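Local coordinates for protein pyruvate-formate lyase-activating enzyme (Bacteroides vulgatus ATCC 8482, PDB 3CAN) that is probably a radical SAM superfamily activating enzyme, modelled here as a domain whose parallel strands and helices follow one another as in part of a TIM barrel, at residues 128-136 / 156-164; 39-49 / 80-88. One frame throughout, in Å; residues are numbered along the deposited sequence.

Both interactions belong to one open parallel sheet of six strands that lie side by side in the order of the chain, as in part of a TIM barrel. Interaction 2 comes first: the turn after strand 35-38 and the start of helix 45-53 meet helix 79-90, the next-but-one helix in sequence. Interaction 1 follows, where the end of strand 128-133 meets the segment leading into helix 161-173. The contacts sit on opposite sides of the chain's centre, their own centres about 26 Å apart and their nearest atoms about 9 Å apart. They do not touch, and each fastens a different region of the one sheet; interaction 2 is partly buried, interaction 1 a surface contact.

Interaction 1 of 2, residues 128-136 / 156-164; sequences IINLLPYHD and MQTPSEEVQ
Tyr134 and Thr158 bring the two backbones closest, with their CA atoms 4.9 Å apart where the C-terminal end of strand 128-133 meets the segment leading into helix 161-173, the strand and helix of one beta-alpha unit. Thr158 CA also makes a C-H...O contact with Tyr134 O. The same oxygen receives a hydrogen bond from Thr158 OG1 at 2.6 Å, the hydroxyl lying 23° off the carbonyl plane. A chi1 of -55° points OG1 of Thr158 at Tyr134 O and lays CG2 over one face of the His135 imidazole, 3.9 Å from the ring centroid, a CH-pi contact.

The Tyr134 ring lies along the backbone of residues 156-158. Its CE2 comes to 3.4 Å from Met156 O, while the backbone N of Thr158 sits at the ring edge. Met156, a selenomethionine, bends at its last torsion (chi3 71°), which carries CE to 3.6 Å from Tyr134 CE1; SE stands obliquely to the ring in a Met-aromatic contact.

Farther along, Gln164 lays its amide against Pro133, with OE1 3.5 Å from Pro133 CG. That amide is held by its own segment: Gln164 NE2 donates to Pro159 O at 2.8 Å. Pro159 CG completes the patch, 4.1 Å from Pro133 CB. Ser160 is the N-cap of the helix, its OG accepting from Val163 N.

Around this contact, Thr179 of the second subunit packs on His135, Ile102 touches both Tyr134 and Met156, and Ile180 of strand 178-180 packs on Pro133 and Gln164. Leu131 reaches Cys167, Ile168 and Leu171, seating helix 161-173 against the sheet.

Interaction 2 of 2, residues 39-49 / 80-88; sequences TTLLARKETVD and LILKNIRRV
Asn84 ND2 is surrounded by three backbone carbonyls of the turn that follows strand 35-38. The shortest bond goes to Leu42 O, 2.7 Å with an N-H...O angle of 162°, in the carbonyl plane and on a lone pair. Thr40 O, at 3.3 Å, is met from above its carbonyl plane, and the bond to Thr39 O is weak. Thr39 O also accepts from Leu42 N, closing the type I turn that Asn84 grips from helix 79-90.

Beside this amide, both methyls of Leu80, CD1 and CD2, rest against the Leu42 carbonyl that Asn84 holds, and CD2 comes to 4.3 Å from Ala43 CB. Next to it, Ile81 CG1 lies 3.5 Å from Thr40 CG2, while Thr40 OG1 is bonded to Asp38 and to Asp61 N. Val48 CG1 meets Val88 CG2 at 4.1 Å, the side chains crossing at about a right angle.

Extended from CG to NE, Arg87 reaches across to helix 45-53 and takes Asp49 side-on. NE bonds to OD1 of Asp49 at 3.2 Å, and NH1 of Arg87 bonds to Asp49 OD2 at 3.1 Å in a nearly straight line (177°). The carboxylate and guanidinium planes are 30° apart. Lys45 CB lies over one guanidinium face, 3.3 Å from Arg87 NE.

Helix 45-53 and its preceding turn thus pack on helix 79-90, neighbours on one side of a parallel alpha/beta sheet, as in radical SAM proteins. The Asn84 amide lies between the apolar contacts of Leu80 and Ile81 and the salt bridge at Arg87. Paired charge on Asp49 and Arg87 probably offsets the nearness of Lys45's ammonium to the guanidinium.

Interaction 1 of 2, residues 128-136 / 156-164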
loop_
_atom_site.group_PDB
_atom_site.type_symbol
_atom_site.label_atom_id
_atom_site.label_comp_id
_atom_site.label_asym_id
_atom_site.label_seq_id
_atom_site.Cartn_x
_atom_site.Cartn_y
_atom_site.Cartn_z
ATOM N N ILE A 128 1.787 -9.480 -10.636
ATOM C CA ILE A 128 0.664 -8.606 -10.914
ATOM C C ILE A 128 1.211 -7.225 -11.257
ATOM O O ILE A 128 2.313 -6.848 -10.828
ATOM C CB ILE A 128 -0.305 -8.492 -9.698
ATOM C CG1 ILE A 128 -1.631 -7.827 -10.083
ATOM C CG2 ILE A 128 0.334 -7.698 -8.542
ATOM C CD1 ILE A 128 -2.435 -8.584 -11.054
ATOM N N ILE A 129 0.453 -6.506 -12.072
ATOM C CA ILE A 129 0.695 -5.097 -12.332
ATOM C C ILE A 129 -0.449 -4.313 -11.682
ATOM O O ILE A 129 -1.609 -4.481 -12.060
ATOM C CB ILE A 129 0.763 -4.794 -13.834
ATOM C CG1 ILE A 129 1.872 -5.604 -14.516
ATOM C CG2 ILE A 129 1.004 -3.298 -14.070
ATOM C CD1 ILE A 129 1.771 -5.618 -16.051
ATOM N N ASN A 130 -0.115 -3.481 -10.702
ATOM C CA ASN A 130 -1.093 -2.651 -10.001
ATOM C C ASN A 130 -1.165 -1.264 -10.614
ATOM O O ASN A 130 -0.195 -0.500 -10.540
ATOM C CB ASN A 130 -0.724 -2.510 -8.527
ATOM C CG ASN A 130 -0.644 -3.837 -7.829
ATOM O OD1 ASN A 130 -1.665 -4.485 -7.597
ATOM N ND2 ASN A 130 0.578 -4.267 -7.511
ATOM N N LEU A 131 -2.294 -0.957 -11.240
ATOM C CA LEU A 131 -2.566 0.391 -11.739
ATOM C C LEU A 131 -3.216 1.178 -10.600
ATOM O O LEU A 131 -4.267 0.795 -10.093
ATOM C CB LEU A 131 -3.475 0.361 -12.976
ATOM C CG LEU A 131 -2.996 -0.477 -14.167
ATOM C CD1 LEU A 131 -3.955 -0.318 -15.355
ATOM C CD2 LEU A 131 -1.568 -0.101 -14.550
ATOM N N LEU A 132 -2.564 2.254 -10.179
ATOM C CA LEU A 132 -3.014 3.051 -9.042
ATOM C C LEU A 132 -3.472 4.424 -9.541
ATOM O O LEU A 132 -2.653 5.339 -9.684
ATOM C CB LEU A 132 -1.874 3.191 -8.031
ATOM C CG LEU A 132 -1.173 1.872 -7.695
ATOM C CD1 LEU A 132 0.086 2.100 -6.877
ATOM C CD2 LEU A 132 -2.135 0.928 -6.967
ATOM N N PRO A 133 -4.777 4.568 -9.822
ATOM C CA PRO A 133 -5.250 5.844 -10.348
ATOM C C PRO A 133 -4.972 7.011 -9.415
ATOM O O PRO A 133 -5.158 6.921 -8.188
ATOM C CB PRO A 133 -6.757 5.624 -10.525
ATOM C CG PRO A 133 -6.907 4.161 -10.650
ATOM C CD PRO A 133 -5.871 3.591 -9.728
ATOM N N TYR A 134 -4.521 8.099 -10.016
ATOM C CA TYR A 134 -4.205 9.303 -9.292
ATOM C C TYR A 134 -5.486 9.898 -8.746
ATOM O O TYR A 134 -6.483 10.019 -9.458
ATOM C CB TYR A 134 -3.533 10.299 -10.238
ATOM C CG TYR A 134 -3.295 11.672 -9.661
ATOM C CD1 TYR A 134 -2.187 11.926 -8.859
ATOM C CD2 TYR A 134 -4.169 12.726 -9.931
ATOM C CE1 TYR A 134 -1.958 13.194 -8.335
ATOM C CE2 TYR A 134 -3.953 13.989 -9.409
ATOM C CZ TYR A 134 -2.845 14.219 -8.612
ATOM O OH TYR A 134 -2.625 15.473 -8.089
ATOM N N HIS A 135 -5.453 10.261 -7.477
ATOM C CA HIS A 135 -6.548 10.993 -6.875
ATOM C C HIS A 135 -5.964 12.187 -6.145
ATOM O O HIS A 135 -5.112 12.023 -5.272
ATOM C CB HIS A 135 -7.359 10.083 -5.956
ATOM C CG HIS A 135 -8.210 9.092 -6.695
ATOM N ND1 HIS A 135 -9.470 9.398 -7.164
ATOM C CD2 HIS A 135 -7.978 7.807 -7.055
ATOM C CE1 HIS A 135 -9.976 8.345 -7.781
ATOM N NE2 HIS A 135 -9.093 7.363 -7.724
ATOM N N ASP A 136 -6.392 13.378 -6.574
ATOM C CA ASP A 136 -6.044 14.681 -5.985
ATOM C C ASP A 136 -6.394 15.823 -6.937
ATOM O O ASP A 136 -6.719 16.926 -6.494
ATOM C CB ASP A 136 -4.563 14.793 -5.578
ATOM C CG ASP A 136 -4.371 14.795 -4.064
ATOM O OD1 ASP A 136 -3.271 14.425 -3.600
ATOM O OD2 ASP A 136 -5.315 15.170 -3.339
HETATM N N MSE A 156 -2.414 16.866 -14.314
HETATM C CA MSE A 156 -2.464 15.659 -13.497
HETATM C C MSE A 156 -3.873 15.451 -12.982
HETATM O O MSE A 156 -4.314 16.131 -12.051
HETATM C CB MSE A 156 -1.510 15.764 -12.320
HETATM C CG MSE A 156 -0.065 15.755 -12.725
HETATM SE SE MSE A 156 1.043 15.514 -11.171
HETATM C CE MSE A 156 0.643 13.648 -10.781
ATOM N N GLN A 157 -4.574 14.521 -13.615
ATOM C CA GLN A 157 -5.959 14.238 -13.299
ATOM C C GLN A 157 -6.135 12.751 -13.092
ATOM O O GLN A 157 -5.310 11.944 -13.525
ATOM C CB GLN A 157 -6.858 14.690 -14.448
ATOM C CG GLN A 157 -6.610 16.114 -14.903
ATOM C CD GLN A 157 -7.463 16.501 -16.087
ATOM O OE1 GLN A 157 -7.926 15.643 -16.843
ATOM N NE2 GLN A 157 -7.679 17.801 -16.260
ATOM N N THR A 158 -7.224 12.405 -12.423
ATOM C CA THR A 158 -7.634 11.025 -12.264
ATOM C C THR A 158 -8.052 10.502 -13.636
ATOM O O THR A 158 -8.837 11.155 -14.327
ATOM C CB THR A 158 -8.817 10.938 -11.278
ATOM O OG1 THR A 158 -8.443 11.581 -10.052
ATOM C CG2 THR A 158 -9.208 9.489 -11.001
ATOM N N PRO A 159 -7.505 9.348 -14.057
ATOM C CA PRO A 159 -7.983 8.795 -15.323
ATOM C C PRO A 159 -9.436 8.318 -15.209
ATOM O O PRO A 159 -9.847 7.797 -14.161
ATOM C CB PRO A 159 -7.022 7.631 -15.590
ATOM C CG PRO A 159 -6.506 7.243 -14.245
ATOM C CD PRO A 159 -6.464 8.504 -13.437
ATOM N N SER A 160 -10.208 8.532 -16.272
ATOM C CA SER A 160 -11.600 8.090 -16.321
ATOM C C SER A 160 -11.683 6.580 -16.138
ATOM O O SER A 160 -10.706 5.868 -16.360
ATOM C CB SER A 160 -12.221 8.463 -17.663
ATOM O OG SER A 160 -11.557 7.804 -18.728
ATOM N N GLU A 161 -12.852 6.099 -15.728
ATOM C CA GLU A 161 -13.089 4.663 -15.633
ATOM C C GLU A 161 -12.807 3.985 -16.979
ATOM O O GLU A 161 -12.261 2.879 -17.018
ATOM C CB GLU A 161 -14.522 4.374 -15.171
ATOM C CG GLU A 161 -14.793 2.901 -14.873
ATOM C CD GLU A 161 -16.134 2.651 -14.190
ATOM O OE1 GLU A 161 -16.948 3.592 -14.051
ATOM O OE2 GLU A 161 -16.379 1.496 -13.785
ATOM N N GLU A 162 -13.162 4.660 -18.071
ATOM C CA GLU A 162 -12.954 4.125 -19.415
ATOM C C GLU A 162 -11.469 3.942 -19.703
ATOM O O GLU A 162 -11.056 2.896 -20.195
ATOM C CB GLU A 162 -13.578 5.044 -20.470
ATOM C CG GLU A 162 -13.587 4.452 -21.875
ATOM C CD GLU A 162 -14.153 5.398 -22.921
ATOM O OE1 GLU A 162 -15.073 6.184 -22.600
ATOM O OE2 GLU A 162 -13.681 5.341 -24.079
ATOM N N VAL A 163 -10.675 4.963 -19.401
ATOM C CA VAL A 163 -9.224 4.888 -19.598
ATOM C C VAL A 163 -8.597 3.801 -18.718
ATOM O O VAL A 163 -7.789 3.009 -19.196
ATOM C CB VAL A 163 -8.540 6.260 -19.361
ATOM C CG1 VAL A 163 -7.023 6.112 -19.282
ATOM C CG2 VAL A 163 -8.924 7.249 -20.466
ATOM N N GLN A 164 -8.984 3.747 -17.447
ATOM C CA GLN A 164 -8.488 2.718 -16.538
ATOM C C GLN A 164 -8.708 1.318 -17.106
ATOM O O GLN A 164 -7.788 0.499 -17.138
ATOM C CB GLN A 164 -9.158 2.833 -15.172
ATOM C CG GLN A 164 -8.737 4.052 -14.376
ATOM C CD GLN A 164 -9.513 4.164 -13.090
ATOM O OE1 GLN A 164 -9.742 3.162 -12.409
ATOM N NE2 GLN A 164 -9.922 5.382 -12.740
#

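Interaction 2 of 2, residues 39-49 / 80-88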
loop_
_atom_site.group_PDB
_atom_site.type_symbol
_atom_site.label_atom_id
_atom_site.label_comp_id
_atom_site.label_asym_id
_atom_site.label_seq_id
_atom_site.Cartn_x
_atom_site.Cartn_y
_atom_site.Cartn_z
ATOM N N THR A 39 12.643 -1.912 -4.826
ATOM C CA THR A 39 14.009 -1.801 -5.326
ATOM C C THR A 39 14.099 -0.876 -6.561
ATOM O O THR A 39 15.107 -0.873 -7.279
ATOM C CB THR A 39 14.586 -3.186 -5.698
ATOM O OG1 THR A 39 13.783 -3.777 -6.722
ATOM C CG2 THR A 39 14.639 -4.117 -4.461
ATOM N N THR A 40 13.056 -0.084 -6.783
ATOM C CA THR A 40 12.979 0.789 -7.951
ATOM C C THR A 40 14.289 1.545 -8.169
ATOM O O THR A 40 14.862 1.504 -9.263
ATOM C CB THR A 40 11.819 1.790 -7.818
ATOM O OG1 THR A 40 10.579 1.095 -7.569
ATOM C CG2 THR A 40 11.689 2.648 -9.080
ATOM N N LEU A 41 14.772 2.203 -7.116
ATOM C CA LEU A 41 15.939 3.095 -7.219
ATOM C C LEU A 41 17.286 2.494 -6.812
ATOM O O LEU A 41 18.260 3.236 -6.628
ATOM C CB LEU A 41 15.674 4.365 -6.413
ATOM C CG LEU A 41 14.440 5.176 -6.841
ATOM C CD1 LEU A 41 14.199 6.330 -5.867
ATOM C CD2 LEU A 41 14.591 5.703 -8.262
ATOM N N LEU A 42 17.358 1.175 -6.681
ATOM C CA LEU A 42 18.605 0.509 -6.291
ATOM C C LEU A 42 19.601 0.566 -7.440
ATOM O O LEU A 42 19.328 0.083 -8.536
ATOM C CB LEU A 42 18.378 -0.951 -5.896
ATOM C CG LEU A 42 18.507 -1.370 -4.442
ATOM C CD1 LEU A 42 18.473 -2.893 -4.327
ATOM C CD2 LEU A 42 19.760 -0.786 -3.792
ATOM N N ALA A 43 20.747 1.172 -7.180
ATOM C CA ALA A 43 21.744 1.381 -8.213
ATOM C C ALA A 43 22.557 0.128 -8.504
ATOM O O ALA A 43 22.768 -0.210 -9.671
ATOM C CB ALA A 43 22.668 2.513 -7.817
ATOM N N ARG A 44 22.992 -0.575 -7.462
ATOM C CA ARG A 44 23.993 -1.612 -7.655
ATOM C C ARG A 44 23.400 -3.011 -7.733
ATOM O O ARG A 44 22.644 -3.447 -6.868
ATOM C CB ARG A 44 25.079 -1.502 -6.592
ATOM C CG ARG A 44 25.948 -0.267 -6.820
ATOM C CD ARG A 44 26.931 -0.040 -5.698
ATOM N NE ARG A 44 27.813 -1.188 -5.522
ATOM C CZ ARG A 44 27.720 -2.104 -4.560
ATOM N NH1 ARG A 44 26.779 -2.046 -3.619
ATOM N NH2 ARG A 44 28.600 -3.093 -4.534
ATOM N N LYS A 45 23.757 -3.709 -8.801
ATOM C CA LYS A 45 23.233 -5.039 -9.035
ATOM C C LYS A 45 23.566 -6.039 -7.907
ATOM O O LYS A 45 22.733 -6.891 -7.596
ATOM C CB LYS A 45 23.650 -5.562 -10.418
ATOM C CG LYS A 45 25.128 -5.652 -10.674
ATOM C CD LYS A 45 25.421 -5.812 -12.173
ATOM C CE LYS A 45 26.874 -5.565 -12.485
ATOM N NZ LYS A 45 27.792 -6.427 -11.677
ATOM N N GLU A 46 24.736 -5.928 -7.272
ATOM C CA GLU A 46 25.062 -6.840 -6.156
ATOM C C GLU A 46 24.085 -6.632 -4.989
ATOM O O GLU A 46 23.770 -7.578 -4.264
ATOM C CB GLU A 46 26.528 -6.716 -5.670
ATOM C CG GLU A 46 26.759 -5.751 -4.490
ATOM C CD GLU A 46 28.064 -6.001 -3.702
ATOM O OE1 GLU A 46 29.105 -6.385 -4.293
ATOM O OE2 GLU A 46 28.050 -5.778 -2.468
ATOM N N THR A 47 23.606 -5.404 -4.811
ATOM C CA THR A 47 22.656 -5.123 -3.735
ATOM C C THR A 47 21.276 -5.682 -4.049
ATOM O O THR A 47 20.610 -6.207 -3.165
ATOM C CB THR A 47 22.531 -3.629 -3.436
ATOM O OG1 THR A 47 23.845 -3.075 -3.274
ATOM C CG2 THR A 47 21.709 -3.427 -2.145
ATOM N N VAL A 48 20.849 -5.568 -5.302
ATOM C CA VAL A 48 19.587 -6.174 -5.723
ATOM C C VAL A 48 19.657 -7.677 -5.457
ATOM O O VAL A 48 18.736 -8.256 -4.931
ATOM C CB VAL A 48 19.282 -5.915 -7.211
ATOM C CG1 VAL A 48 17.996 -6.646 -7.636
ATOM C CG2 VAL A 48 19.171 -4.404 -7.486
ATOM N N ASP A 49 20.774 -8.303 -5.808
ATOM C CA ASP A 49 20.945 -9.744 -5.575
ATOM C C ASP A 49 20.855 -10.104 -4.090
ATOM O O ASP A 49 20.188 -11.085 -3.722
ATOM C CB ASP A 49 22.293 -10.220 -6.127
ATOM C CG ASP A 49 22.353 -10.210 -7.636
ATOM O OD1 ASP A 49 21.311 -10.022 -8.294
ATOM O OD2 ASP A 49 23.472 -10.403 -8.169
ATOM N N LEU A 80 17.922 3.052 -15.201
ATOM C CA LEU A 80 18.196 2.147 -14.095
ATOM C C LEU A 80 16.968 1.343 -13.678
ATOM O O LEU A 80 17.078 0.170 -13.333
ATOM C CB LEU A 80 18.694 2.940 -12.884
ATOM C CG LEU A 80 18.942 2.134 -11.612
ATOM C CD1 LEU A 80 20.012 1.089 -11.865
ATOM C CD2 LEU A 80 19.345 3.061 -10.479
ATOM N N ILE A 81 15.804 1.980 -13.686
ATOM C CA ILE A 81 14.558 1.308 -13.312
ATOM C C ILE A 81 14.337 0.114 -14.247
ATOM O O ILE A 81 14.039 -0.990 -13.799
ATOM C CB ILE A 81 13.333 2.274 -13.361
ATOM C CG1 ILE A 81 13.314 3.203 -12.148
ATOM C CG2 ILE A 81 12.008 1.498 -13.363
ATOM C CD1 ILE A 81 14.416 4.165 -12.069
ATOM N N LEU A 82 14.521 0.339 -15.545
ATOM C CA LEU A 82 14.321 -0.727 -16.521
ATOM C C LEU A 82 15.356 -1.840 -16.368
ATOM O O LEU A 82 15.032 -3.013 -16.490
ATOM C CB LEU A 82 14.331 -0.157 -17.941
ATOM C CG LEU A 82 13.218 0.863 -18.224
ATOM C CD1 LEU A 82 13.300 1.374 -19.670
ATOM C CD2 LEU A 82 11.844 0.274 -17.939
ATOM N N LYS A 83 16.600 -1.468 -16.118
ATOM C CA LYS A 83 17.659 -2.445 -15.852
ATOM C C LYS A 83 17.321 -3.326 -14.650
ATOM O O LYS A 83 17.479 -4.553 -14.698
ATOM C CB LYS A 83 18.978 -1.708 -15.605
ATOM C CG LYS A 83 20.145 -2.622 -15.361
ATOM C CD LYS A 83 21.470 -1.878 -15.327
ATOM C CE LYS A 83 21.903 -1.414 -16.712
ATOM N NZ LYS A 83 21.378 -0.066 -17.056
ATOM N N ASN A 84 16.835 -2.708 -13.581
ATOM C CA ASN A 84 16.481 -3.445 -12.357
ATOM C C ASN A 84 15.325 -4.417 -12.549
ATOM O O ASN A 84 15.328 -5.526 -11.994
ATOM C CB ASN A 84 16.130 -2.474 -11.226
ATOM C CG ASN A 84 17.356 -1.831 -10.604
ATOM O OD1 ASN A 84 18.492 -2.257 -10.863
ATOM N ND2 ASN A 84 17.142 -0.762 -9.824
ATOM N N ILE A 85 14.329 -4.003 -13.317
ATOM C CA ILE A 85 13.211 -4.876 -13.606
ATOM C C ILE A 85 13.716 -6.070 -14.400
ATOM O O ILE A 85 13.375 -7.214 -14.100
ATOM C CB ILE A 85 12.064 -4.159 -14.361
ATOM C CG1 ILE A 85 11.475 -3.027 -13.504
ATOM C CG2 ILE A 85 11.006 -5.168 -14.750
ATOM C CD1 ILE A 85 10.565 -2.078 -14.266
ATOM N N ARG A 86 14.561 -5.819 -15.405
ATOM C CA ARG A 86 15.121 -6.924 -16.177
ATOM C C ARG A 86 15.938 -7.861 -15.283
ATOM O O ARG A 86 15.841 -9.077 -15.414
ATOM C CB ARG A 86 15.977 -6.413 -17.336
ATOM C CG ARG A 86 16.476 -7.511 -18.272
ATOM C CD ARG A 86 17.064 -6.913 -19.549
ATOM N NE ARG A 86 16.026 -6.326 -20.392
ATOM C CZ ARG A 86 15.201 -7.025 -21.164
ATOM N NH1 ARG A 86 15.289 -8.352 -21.245
ATOM N NH2 ARG A 86 14.290 -6.395 -21.874
ATOM N N ARG A 87 16.720 -7.296 -14.363
ATOM C CA ARG A 87 17.561 -8.131 -13.504
ATOM C C ARG A 87 16.734 -9.062 -12.623
ATOM O O ARG A 87 17.068 -10.245 -12.492
ATOM C CB ARG A 87 18.518 -7.301 -12.651
ATOM C CG ARG A 87 19.689 -8.151 -12.159
ATOM C CD ARG A 87 20.691 -7.364 -11.353
ATOM N NE ARG A 87 21.762 -8.243 -10.869
ATOM C CZ ARG A 87 22.835 -8.602 -11.580
ATOM N NH1 ARG A 87 23.744 -9.408 -11.041
ATOM N NH2 ARG A 87 23.018 -8.154 -12.820
ATOM N N VAL A 88 15.666 -8.542 -12.029
ATOM C CA VAL A 88 14.794 -9.354 -11.198
ATOM C C VAL A 88 14.113 -10.449 -12.026
ATOM O O VAL A 88 14.040 -11.610 -11.605
ATOM C CB VAL A 88 13.768 -8.477 -10.470
ATOM C CG1 VAL A 88 12.864 -9.319 -9.586
ATOM C CG2 VAL A 88 14.505 -7.400 -9.641
#